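Local coordinates for thiosulfate reductase (Thermus thermophilus, PDB 2VPZ), which probably carries out redox chemistry on sulfur compounds such as polysulfide, using a molybdenum centre held by molybdopterin guanine dinucleotides together with an iron-sulfur cluster, at residues Thr297-Glu302 and Val311-Ala316. Numbering follows the deposited sequence.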
# COMPACT_ATOMS: atom_id res chain seq x y z
N THR A 297 30.75 4.56 -32.32
CA THR A 297 30.81 4.83 -30.89
C THR A 297 29.47 5.20 -30.23
O THR A 297 28.50 5.53 -30.94
CB THR A 297 31.82 6.02 -30.63
OG1 THR A 297 31.47 6.72 -29.44
CG2 THR A 297 31.82 6.99 -31.83
N PRO A 298 29.35 5.06 -28.87
CA PRO A 298 28.09 5.42 -28.23
C PRO A 298 27.66 6.89 -28.60
O PRO A 298 26.47 7.21 -28.53
CB PRO A 298 28.40 5.30 -26.74
CG PRO A 298 29.37 4.12 -26.67
CD PRO A 298 30.11 4.11 -28.03
N GLU A 299 28.59 7.77 -28.97
CA GLU A 299 28.21 9.15 -29.36
C GLU A 299 27.70 9.16 -30.82
O GLU A 299 26.78 9.93 -31.16
CB GLU A 299 29.34 10.19 -29.15
CG GLU A 299 30.56 9.78 -28.28
CD GLU A 299 30.27 9.63 -26.77
OE1 GLU A 299 29.74 10.59 -26.15
OE2 GLU A 299 30.60 8.57 -26.22
N TRP A 300 28.27 8.33 -31.69
CA TRP A 300 27.77 8.21 -33.09
C TRP A 300 26.33 7.59 -33.05
O TRP A 300 25.44 8.04 -33.79
CB TRP A 300 28.71 7.30 -33.92
CG TRP A 300 28.10 6.77 -35.23
CD1 TRP A 300 28.05 7.41 -36.44
CD2 TRP A 300 27.44 5.50 -35.44
NE1 TRP A 300 27.41 6.62 -37.37
CE2 TRP A 300 27.04 5.44 -36.79
CE3 TRP A 300 27.18 4.39 -34.60
CZ2 TRP A 300 26.36 4.31 -37.34
CZ3 TRP A 300 26.50 3.27 -35.14
CH2 TRP A 300 26.11 3.25 -36.50
N ALA A 301 26.11 6.59 -32.19
CA ALA A 301 24.82 5.89 -32.00
C ALA A 301 23.68 6.76 -31.44
O ALA A 301 22.58 6.77 -31.98
CB ALA A 301 25.00 4.63 -31.08
N GLU A 302 23.96 7.49 -30.38
CA GLU A 302 22.99 8.39 -29.72
C GLU A 302 22.33 9.43 -30.64
O GLU A 302 21.23 9.95 -30.39
CB GLU A 302 23.68 9.13 -28.56
CG GLU A 302 23.36 10.62 -28.47
CD GLU A 302 23.69 11.23 -27.11
OE1 GLU A 302 22.76 11.80 -26.50
OE2 GLU A 302 24.86 11.15 -26.67
N VAL A 311 23.65 5.74 -21.24
CA VAL A 311 22.77 4.58 -21.24
C VAL A 311 23.35 3.50 -22.21
O VAL A 311 23.46 2.35 -21.81
CB VAL A 311 21.32 4.98 -21.67
CG1 VAL A 311 20.42 3.73 -21.81
CG2 VAL A 311 20.74 5.95 -20.64
N ILE A 312 23.75 3.85 -23.43
CA ILE A 312 24.32 2.83 -24.35
C ILE A 312 25.55 2.07 -23.76
O ILE A 312 25.67 0.84 -23.89
CB ILE A 312 24.67 3.43 -25.76
CG1 ILE A 312 23.40 4.03 -26.37
CG2 ILE A 312 25.38 2.34 -26.63
CD1 ILE A 312 23.49 4.64 -27.78
N ARG A 313 26.42 2.82 -23.09
CA ARG A 313 27.60 2.32 -22.38
C ARG A 313 27.27 1.43 -21.18
O ARG A 313 27.78 0.30 -21.06
CB ARG A 313 28.46 3.48 -21.87
CG ARG A 313 29.62 3.73 -22.74
CD ARG A 313 30.65 4.66 -22.19
NE ARG A 313 31.26 5.24 -23.37
CZ ARG A 313 30.90 6.39 -23.91
NH1 ARG A 313 29.95 7.12 -23.35
NH2 ARG A 313 31.43 6.75 -25.07
N GLU A 314 26.44 1.96 -20.27
CA GLU A 314 25.98 1.25 -19.07
C GLU A 314 25.34 -0.10 -19.44
O GLU A 314 25.64 -1.12 -18.81
CB GLU A 314 24.97 2.11 -18.28
CG GLU A 314 25.55 2.95 -17.13
CD GLU A 314 24.59 4.05 -16.59
OE1 GLU A 314 23.37 3.79 -16.43
OE2 GLU A 314 25.10 5.16 -16.31
N VAL A 315 24.45 -0.14 -20.43
CA VAL A 315 23.85 -1.41 -20.81
C VAL A 315 24.90 -2.45 -21.28
O VAL A 315 24.82 -3.60 -20.88
CB VAL A 315 22.70 -1.23 -21.88
CG1 VAL A 315 22.18 -2.62 -22.37
CG2 VAL A 315 21.56 -0.44 -21.24
N ALA A 316 25.90 -2.08 -22.09
CA ALA A 316 26.91 -3.07 -22.49
C ALA A 316 27.81 -3.54 -21.32
O ALA A 316 28.21 -4.71 -21.29
CB ALA A 316 27.81 -2.53 -23.63
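Pro-298 and Arg-313 meet at about a right angle: CG of the proline ring sits over one face of the guanidinium, toward its rim, 3.7 Å from Arg-313 NH2. The carboxylate comes instead at the edge. OE2 of Glu-299 sits near the guanidinium plane and accepts from Arg-313 NH2, in a salt bridge whose two planes differ by only 22°. The modelled separation is implausibly short, leaving the detail of the bond doubtful. Glu-299 bends at chi2 (-71°) to bring its carboxylate round, whereas Arg-313 stretches from CG to NE. Thr-297, the N-cap of helix 298-305, takes the backbone N of Glu-299 on OG1 at 3.1 Å, tying down the turn from which that glutamate springs. Deeper in, Ile-312 turns CG1 anti to its carbonyl carbon and, with chi2 extended, brings CD1 to 3.6 Å from Ala-301 CB; its other branch, CG2, packs 4.2 Å from Pro-298 CB. Helix 257-270 lines the same apolar side, touching Pro-298 and Ala-301 through Val-267 and Ala-263. Two successive helices, 298-305 and 309-320, whose local axes lie 122° apart, are thus joined by buried apolar packing with an ion pair at its margin, where the CG above one face and the nearly coplanar carboxylate at the edge would be expected to limit the guanidinium's rotation, if the pairing is as modelled.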